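Glutamate racemase (Escherichia coli, PDB 2JFN) belongs to the Asp/Glu/hydantoin racemase family of alpha/beta proteins and is modelled with glutamic acid and uridine-5'-diphosphate-N-acetylmuramoyl-L-alanine bound. Local coordinates at residues H48-F53 with A251-C256; F255-T260 with E279-L284. One frame throughout, in Å; residues are numbered along the deposited sequence.

How the interactions relate
Interactions 1 and 2 are consecutive strand pairings of one mixed sheet, with their centres about 11 Å apart. Strand 253-256 lies between 48-53 and 277-280, parallel to both, and Phe-255 and Cys-256 serve in both contacts. Strand 48-53 comes early in the chain, and 197 residues separate it from 251-256. Interaction 2 is more local: the chain leaves 255-260, passes through helices 261-264 and 267-272, and returns as strand 277-280 in a beta-alpha-beta crossover. Ala-254 O and Glu-279 N, 2.9 Å apart in a probable hydrogen bond, continue the pairing from one contact to the next. Strand 253-256 thus joins the C-terminal part of the chain to the sheet formed by its first part.

Interaction 1 of 2, residues H48-F53 with A251-C256; sequences HYIYAF and ANIAFC
Tyr-49, Tyr-51 and Phe-53 zip strand 48-53 to its parallel neighbour: Ile-253 N donates to Tyr-49 O, Tyr-51 N to Ile-253 O, Phe-255 N to Tyr-51 O, and Phe-53 N to Phe-255 O. The Asn-252 side chain extends the ladder: its OD1 accepts Tyr-49 N at 2.9 Å, the donor standing 44° out of the carbonyl plane, while ND2 is held by Gly-274 O. One water, in the plane of the His-48 ring at its edge, joins NE2 to Ala-251 O; His-48 ND1 is bonded to Thr-23.

Apolar contacts lie on both faces. Ile-50 CG1 runs beside Ile-253 CG2, and its CG2 branch reaches Phe-255 CD1 (3.5 Å). On the face of Tyr-51 and Ala-254, Phe-53 has CG between its backbone N and carbonyl carbon (chi1 60°), which swings the ring across to Cys-256, whose CA sits over one face in a CH-pi contact, 4.2 Å from the centroid. With the backbones of Ile-50 and Ala-52 hydrogen-bonded to strand 21-28, backbone polarity is met from two sides in a largely buried contact; the Tyr-51 side chain lies about 7 Å from the bound glutamic acid, its OH bonded to Gly-30 O.

Interaction 2 of 2, residues F255-T260 with E279-L284; sequences FCMAMT and EKLAVL
Met-257 O, just past the end of its strand, is gripped by two waters that tie it to the facing segment. One, donating over 2.6 Å to Met-257 O, donates also to Leu-281 O; the other is bonded to Lys-280 NZ. A third water links Lys-280 NZ to Met-259 N, and the extended lysine chain runs past Met-257 O, its CE 3.7 Å from that oxygen. Where the parallel strands are still paired, Cys-256 bonds through both its backbone groups: N to Glu-279 O at 2.9 Å, and O from Leu-281 N at 2.8 Å. This pairing closes a beta-alpha-beta crossover, in which the chain goes on from 255-260 into helix 261-264 with Thr-260 at its N-cap.

Leu-281 CD1 stands over the centre of one face of the Phe-255 ring, 4.2 Å from the centroid, in a CH-pi contact, while Glu-279 O lies in plane at the ring edge. The other branch, CD2, meets SD and CE of Met-257, whose chain is bent (chi2 -47°) so that its end turns back; SD also touches Val-283 CG2 at 3.5 Å. Glu-279 runs alongside the Phe-255 ring to a salt bridge with Arg-82 of helix 65-82, which also covers Leu-281. Beyond the paired residues, water and the lysine amine replace direct backbone bonds, while leucine, methionine and phenylalanine close the apolar side against that helix.

Interaction 1 of 2, residues H48-F53 with A251-C256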
ATOM      1  N   HIS A  48      12.801   7.432 -12.125  1.00 31.91           N
ATOM      2  CA  HIS A  48      12.042   6.851 -13.230  1.00 30.54           C
ATOM      3  C   HIS A  48      11.115   5.867 -12.532  1.00 29.55           C
ATOM      4  O   HIS A  48      11.525   4.757 -12.183  1.00 29.03           O
ATOM      5  CB  HIS A  48      12.936   6.074 -14.198  1.00 30.57           C
ATOM      6  CG  HIS A  48      12.168   5.239 -15.181  1.00 30.87           C
ATOM      7  ND1 HIS A  48      12.508   3.937 -15.481  1.00 31.68           N
ATOM      8  CD2 HIS A  48      11.082   5.527 -15.938  1.00 30.97           C
ATOM      9  CE1 HIS A  48      11.667   3.459 -16.382  1.00 31.33           C
ATOM     10  NE2 HIS A  48      10.791   4.404 -16.675  1.00 31.22           N
ATOM     11  N   TYR A  49       9.876   6.281 -12.316  1.00 28.24           N
ATOM     12  CA  TYR A  49       8.919   5.435 -11.626  1.00 27.76           C
ATOM     13  C   TYR A  49       8.091   4.529 -12.525  1.00 27.00           C
ATOM     14  O   TYR A  49       7.678   4.905 -13.626  1.00 26.57           O
ATOM     15  CB  TYR A  49       7.959   6.285 -10.786  1.00 28.09           C
ATOM     16  CG  TYR A  49       8.588   6.958  -9.584  1.00 28.48           C
ATOM     17  CD1 TYR A  49       8.969   8.298  -9.627  1.00 28.86           C
ATOM     18  CD2 TYR A  49       8.775   6.256  -8.392  1.00 28.88           C
ATOM     19  CE1 TYR A  49       9.519   8.936  -8.502  1.00 29.12           C
ATOM     20  CE2 TYR A  49       9.325   6.874  -7.266  1.00 29.31           C
ATOM     21  CZ  TYR A  49       9.693   8.217  -7.329  1.00 29.63           C
ATOM     22  OH  TYR A  49      10.217   8.827  -6.206  1.00 29.75           O
ATOM     23  N   ILE A  50       7.865   3.322 -12.032  1.00 25.98           N
ATOM     24  CA  ILE A  50       7.035   2.351 -12.717  1.00 24.91           C
ATOM     25  C   ILE A  50       6.000   1.950 -11.681  1.00 24.67           C
ATOM     26  O   ILE A  50       6.358   1.519 -10.580  1.00 24.39           O
ATOM     27  CB  ILE A  50       7.814   1.083 -13.109  1.00 24.96           C
ATOM     28  CG1 ILE A  50       8.925   1.427 -14.106  1.00 24.11           C
ATOM     29  CG2 ILE A  50       6.854   0.056 -13.712  1.00 23.79           C
ATOM     30  CD1 ILE A  50       9.929   0.296 -14.289  1.00 24.92           C
ATOM     31  N   TYR A  51       4.727   2.122 -12.010  1.00 24.20           N
ATOM     32  CA  TYR A  51       3.667   1.719 -11.101  1.00 24.34           C
ATOM     33  C   TYR A  51       3.002   0.511 -11.735  1.00 24.47           C
ATOM     34  O   TYR A  51       2.610   0.552 -12.904  1.00 24.67           O
ATOM     35  CB  TYR A  51       2.628   2.829 -10.909  1.00 24.65           C
ATOM     36  CG  TYR A  51       1.614   2.492  -9.827  1.00 25.11           C
ATOM     37  CD1 TYR A  51       0.344   2.006 -10.144  1.00 25.28           C
ATOM     38  CD2 TYR A  51       1.959   2.591  -8.479  1.00 25.76           C
ATOM     39  CE1 TYR A  51      -0.555   1.619  -9.137  1.00 25.75           C
ATOM     40  CE2 TYR A  51       1.070   2.213  -7.468  1.00 25.82           C
ATOM     41  CZ  TYR A  51      -0.179   1.725  -7.799  1.00 26.04           C
ATOM     42  OH  TYR A  51      -1.027   1.322  -6.781  1.00 25.60           O
ATOM     43  N   ALA A  52       2.887  -0.570 -10.977  1.00 24.11           N
ATOM     44  CA  ALA A  52       2.252  -1.774 -11.496  1.00 23.89           C
ATOM     45  C   ALA A  52       1.165  -2.235 -10.542  1.00 23.96           C
ATOM     46  O   ALA A  52       1.385  -2.325  -9.331  1.00 23.07           O
ATOM     47  CB  ALA A  52       3.290  -2.878 -11.680  1.00 23.82           C
ATOM     48  N   PHE A  53      -0.014  -2.510 -11.083  1.00 23.37           N
ATOM     49  CA  PHE A  53      -1.106  -2.987 -10.255  1.00 23.51           C
ATOM     50  C   PHE A  53      -1.741  -4.234 -10.871  1.00 23.79           C
ATOM     51  O   PHE A  53      -1.943  -4.321 -12.088  1.00 22.86           O
ATOM     52  CB  PHE A  53      -2.139  -1.865 -10.007  1.00 23.73           C
ATOM     53  CG  PHE A  53      -2.775  -1.304 -11.257  1.00 24.04           C
ATOM     54  CD1 PHE A  53      -4.089  -1.632 -11.587  1.00 23.82           C
ATOM     55  CD2 PHE A  53      -2.079  -0.417 -12.074  1.00 24.45           C
ATOM     56  CE1 PHE A  53      -4.703  -1.082 -12.712  1.00 24.38           C
ATOM     57  CE2 PHE A  53      -2.681   0.143 -13.207  1.00 24.39           C
ATOM     58  CZ  PHE A  53      -3.998  -0.193 -13.525  1.00 24.35           C
ATOM     59  N   ALA A 251      10.008   8.289 -19.557  1.00 36.01           N
ATOM     60  CA  ALA A 251       9.057   8.905 -18.641  1.00 34.97           C
ATOM     61  C   ALA A 251       8.420   7.842 -17.752  1.00 33.97           C
ATOM     62  O   ALA A 251       8.494   6.651 -18.051  1.00 33.63           O
ATOM     63  CB  ALA A 251       7.981   9.638 -19.426  1.00 35.52           C
ATOM     64  N   ASN A 252       7.795   8.278 -16.662  1.00 32.74           N
ATOM     65  CA  ASN A 252       7.148   7.357 -15.736  1.00 31.53           C
ATOM     66  C   ASN A 252       6.061   6.582 -16.462  1.00 30.57           C
ATOM     67  O   ASN A 252       5.381   7.121 -17.329  1.00 30.37           O
ATOM     68  CB  ASN A 252       6.522   8.111 -14.561  1.00 31.29           C
ATOM     69  CG  ASN A 252       7.532   8.915 -13.781  1.00 31.11           C
ATOM     70  OD1 ASN A 252       8.702   8.539 -13.684  1.00 30.92           O
ATOM     71  ND2 ASN A 252       7.085  10.020 -13.202  1.00 31.17           N
ATOM     72  N   ILE A 253       5.889   5.319 -16.100  1.00 29.76           N
ATOM     73  CA  ILE A 253       4.874   4.502 -16.751  1.00 29.03           C
ATOM     74  C   ILE A 253       4.102   3.625 -15.763  1.00 28.11           C
ATOM     75  O   ILE A 253       4.634   3.208 -14.728  1.00 27.59           O
ATOM     76  CB  ILE A 253       5.530   3.614 -17.838  1.00 29.45           C
ATOM     77  CG1 ILE A 253       4.466   2.834 -18.608  1.00 30.29           C
ATOM     78  CG2 ILE A 253       6.522   2.662 -17.199  1.00 29.70           C
ATOM     79  CD1 ILE A 253       5.048   1.968 -19.705  1.00 31.33           C
ATOM     80  N   ALA A 254       2.833   3.373 -16.078  1.00 26.97           N
ATOM     81  CA  ALA A 254       1.989   2.530 -15.246  1.00 25.96           C
ATOM     82  C   ALA A 254       1.676   1.256 -16.024  1.00 25.64           C
ATOM     83  O   ALA A 254       1.417   1.304 -17.232  1.00 25.40           O
ATOM     84  CB  ALA A 254       0.692   3.260 -14.884  1.00 25.54           C
ATOM     85  N   PHE A 255       1.722   0.123 -15.332  1.00 24.93           N
ATOM     86  CA  PHE A 255       1.426  -1.177 -15.932  1.00 25.25           C
ATOM     87  C   PHE A 255       0.216  -1.835 -15.271  1.00 25.33           C
ATOM     88  O   PHE A 255       0.112  -1.877 -14.042  1.00 25.42           O
ATOM     89  CB  PHE A 255       2.593  -2.154 -15.759  1.00 24.82           C
ATOM     90  CG  PHE A 255       3.763  -1.901 -16.666  1.00 25.59           C
ATOM     91  CD1 PHE A 255       5.042  -1.771 -16.133  1.00 25.46           C
ATOM     92  CD2 PHE A 255       3.598  -1.837 -18.045  1.00 26.01           C
ATOM     93  CE1 PHE A 255       6.146  -1.580 -16.957  1.00 26.29           C
ATOM     94  CE2 PHE A 255       4.697  -1.646 -18.888  1.00 26.91           C
ATOM     95  CZ  PHE A 255       5.976  -1.515 -18.341  1.00 26.72           C
ATOM     96  N   CYS A 256      -0.703  -2.350 -16.077  1.00 25.82           N
ATOM     97  CA  CYS A 256      -1.834  -3.089 -15.525  1.00 26.46           C
ATOM     98  C   CYS A 256      -1.595  -4.509 -16.047  1.00 26.79           C
ATOM     99  O   CYS A 256      -0.774  -4.705 -16.950  1.00 26.33           O
ATOM    100  CB  CYS A 256      -3.174  -2.530 -16.019  1.00 27.23           C
ATOM    101  SG  CYS A 256      -3.406  -2.538 -17.805  1.00 29.02           S
TER
HETATM  102  O   HOH W   1       9.002   3.969 -18.589  1.00 37.47           O

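Interaction 2 of 2, residues F255-T260 with E279-L284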
ATOM      1  N   PHE A 255       1.722   0.123 -15.332  1.00 24.93           N
ATOM      2  CA  PHE A 255       1.426  -1.177 -15.932  1.00 25.25           C
ATOM      3  C   PHE A 255       0.216  -1.835 -15.271  1.00 25.33           C
ATOM      4  O   PHE A 255       0.112  -1.877 -14.042  1.00 25.42           O
ATOM      5  CB  PHE A 255       2.593  -2.154 -15.759  1.00 24.82           C
ATOM      6  CG  PHE A 255       3.763  -1.901 -16.666  1.00 25.59           C
ATOM      7  CD1 PHE A 255       5.042  -1.771 -16.133  1.00 25.46           C
ATOM      8  CD2 PHE A 255       3.598  -1.837 -18.045  1.00 26.01           C
ATOM      9  CE1 PHE A 255       6.146  -1.580 -16.957  1.00 26.29           C
ATOM     10  CE2 PHE A 255       4.697  -1.646 -18.888  1.00 26.91           C
ATOM     11  CZ  PHE A 255       5.976  -1.515 -18.341  1.00 26.72           C
ATOM     12  N   CYS A 256      -0.703  -2.350 -16.077  1.00 25.82           N
ATOM     13  CA  CYS A 256      -1.834  -3.089 -15.525  1.00 26.46           C
ATOM     14  C   CYS A 256      -1.595  -4.509 -16.047  1.00 26.79           C
ATOM     15  O   CYS A 256      -0.774  -4.705 -16.950  1.00 26.33           O
ATOM     16  CB  CYS A 256      -3.174  -2.530 -16.019  1.00 27.23           C
ATOM     17  SG  CYS A 256      -3.406  -2.538 -17.805  1.00 29.02           S
ATOM     18  N   MET A 257      -2.277  -5.505 -15.490  1.00 27.23           N
ATOM     19  CA  MET A 257      -2.062  -6.873 -15.965  1.00 27.99           C
ATOM     20  C   MET A 257      -3.064  -7.256 -17.053  1.00 28.39           C
ATOM     21  O   MET A 257      -2.904  -8.271 -17.730  1.00 28.39           O
ATOM     22  CB  MET A 257      -2.130  -7.867 -14.798  1.00 28.01           C
ATOM     23  CG  MET A 257      -1.124  -7.580 -13.679  1.00 28.41           C
ATOM     24  SD  MET A 257       0.581  -7.250 -14.244  1.00 29.78           S
ATOM     25  CE  MET A 257       0.946  -5.721 -13.350  1.00 29.70           C
ATOM     26  N   ALA A 258      -4.084  -6.425 -17.226  1.00 29.08           N
ATOM     27  CA  ALA A 258      -5.102  -6.648 -18.244  1.00 30.02           C
ATOM     28  C   ALA A 258      -5.704  -5.299 -18.597  1.00 30.76           C
ATOM     29  O   ALA A 258      -6.098  -4.539 -17.713  1.00 30.44           O
ATOM     30  CB  ALA A 258      -6.187  -7.587 -17.723  1.00 29.75           C
ATOM     31  N   MET A 259      -5.765  -4.998 -19.887  1.00 31.73           N
ATOM     32  CA  MET A 259      -6.319  -3.731 -20.340  1.00 32.90           C
ATOM     33  C   MET A 259      -7.837  -3.844 -20.335  1.00 33.14           C
ATOM     34  O   MET A 259      -8.462  -4.087 -21.367  1.00 33.45           O
ATOM     35  CB  MET A 259      -5.802  -3.411 -21.743  1.00 34.30           C
ATOM     36  CG  MET A 259      -5.995  -1.969 -22.168  1.00 36.54           C
ATOM     37  SD  MET A 259      -5.140  -0.808 -21.083  1.00 38.48           S
ATOM     38  CE  MET A 259      -3.460  -1.005 -21.601  1.00 37.84           C
ATOM     39  N   THR A 260      -8.419  -3.680 -19.153  1.00 32.81           N
ATOM     40  CA  THR A 260      -9.859  -3.769 -18.960  1.00 32.55           C
ATOM     41  C   THR A 260     -10.454  -2.377 -18.812  1.00 32.45           C
ATOM     42  O   THR A 260      -9.729  -1.393 -18.654  1.00 32.43           O
ATOM     43  CB  THR A 260     -10.189  -4.527 -17.670  1.00 32.69           C
ATOM     44  OG1 THR A 260      -9.739  -3.754 -16.546  1.00 32.32           O
ATOM     45  CG2 THR A 260      -9.508  -5.883 -17.653  1.00 32.38           C
ATOM     46  N   GLU A 279       0.125   0.872 -19.760  1.00 32.79           N
ATOM     47  CA  GLU A 279       0.297  -0.237 -20.694  1.00 33.18           C
ATOM     48  C   GLU A 279       0.041  -1.571 -20.004  1.00 33.21           C
ATOM     49  O   GLU A 279       0.102  -1.676 -18.774  1.00 31.95           O
ATOM     50  CB  GLU A 279       1.721  -0.257 -21.269  1.00 33.85           C
ATOM     51  CG  GLU A 279       2.082   0.916 -22.170  1.00 34.93           C
ATOM     52  CD  GLU A 279       3.505   0.829 -22.693  1.00 35.80           C
ATOM     53  OE1 GLU A 279       4.000   1.832 -23.259  1.00 37.17           O
ATOM     54  OE2 GLU A 279       4.135  -0.242 -22.545  1.00 35.89           O
ATOM     55  N   LYS A 280      -0.245  -2.591 -20.807  1.00 33.51           N
ATOM     56  CA  LYS A 280      -0.473  -3.923 -20.279  1.00 34.17           C
ATOM     57  C   LYS A 280       0.868  -4.629 -20.152  1.00 34.45           C
ATOM     58  O   LYS A 280       1.696  -4.573 -21.058  1.00 34.38           O
ATOM     59  CB  LYS A 280      -1.379  -4.738 -21.207  1.00 34.76           C
ATOM     60  CG  LYS A 280      -1.418  -6.221 -20.841  1.00 35.25           C
ATOM     61  CD  LYS A 280      -2.411  -6.987 -21.686  1.00 36.16           C
ATOM     62  CE  LYS A 280      -2.396  -8.472 -21.348  1.00 36.76           C
ATOM     63  NZ  LYS A 280      -3.511  -9.192 -22.042  1.00 37.23           N
ATOM     64  N   LEU A 281       1.083  -5.285 -19.019  1.00 34.75           N
ATOM     65  CA  LEU A 281       2.319  -6.015 -18.798  1.00 35.65           C
ATOM     66  C   LEU A 281       2.046  -7.506 -18.965  1.00 36.70           C
ATOM     67  O   LEU A 281       1.097  -8.033 -18.384  1.00 36.57           O
ATOM     68  CB  LEU A 281       2.849  -5.751 -17.389  1.00 35.08           C
ATOM     69  CG  LEU A 281       4.149  -6.467 -17.023  1.00 34.82           C
ATOM     70  CD1 LEU A 281       5.300  -5.891 -17.834  1.00 34.07           C
ATOM     71  CD2 LEU A 281       4.411  -6.308 -15.530  1.00 34.40           C
ATOM     72  N   ALA A 282       2.869  -8.179 -19.762  1.00 37.88           N
ATOM     73  CA  ALA A 282       2.708  -9.615 -19.984  1.00 39.41           C
ATOM     74  C   ALA A 282       3.358 -10.367 -18.826  1.00 40.14           C
ATOM     75  O   ALA A 282       4.566 -10.270 -18.622  1.00 40.34           O
ATOM     76  CB  ALA A 282       3.362 -10.021 -21.305  1.00 39.19           C
ATOM     77  N   VAL A 283       2.555 -11.121 -18.081  1.00 41.23           N
ATOM     78  CA  VAL A 283       3.051 -11.876 -16.933  1.00 42.40           C
ATOM     79  C   VAL A 283       3.003 -13.392 -17.143  1.00 43.56           C
ATOM     80  O   VAL A 283       2.085 -13.909 -17.784  1.00 43.82           O
ATOM     81  CB  VAL A 283       2.230 -11.540 -15.674  1.00 42.15           C
ATOM     82  CG1 VAL A 283       2.763 -12.313 -14.483  1.00 42.12           C
ATOM     83  CG2 VAL A 283       2.275 -10.045 -15.410  1.00 42.22           C
ATOM     84  N   LEU A 284       3.990 -14.098 -16.592  1.00 44.69           N
ATOM     85  CA  LEU A 284       4.062 -15.558 -16.700  1.00 45.88           C
ATOM     86  C   LEU A 284       3.822 -16.206 -15.338  1.00 46.59           C
ATOM     87  O   LEU A 284       4.619 -17.038 -14.891  1.00 47.10           O
ATOM     88  CB  LEU A 284       5.441 -15.997 -17.209  1.00 46.17           C
ATOM     89  CG  LEU A 284       6.033 -15.354 -18.462  1.00 46.66           C
ATOM     90  CD1 LEU A 284       7.312 -16.095 -18.837  1.00 46.97           C
ATOM     91  CD2 LEU A 284       5.034 -15.407 -19.606  1.00 46.95           C
TER
HETATM   92  O   HOH W   2      -0.743  -9.794 -17.789  1.00 36.26           O
HETATM   93  O   HOH W   3      -4.377 -10.327 -19.317  1.00 42.18           O
HETATM   94  O   HOH W   4      -5.477  -6.973 -21.936  1.00 39.12           O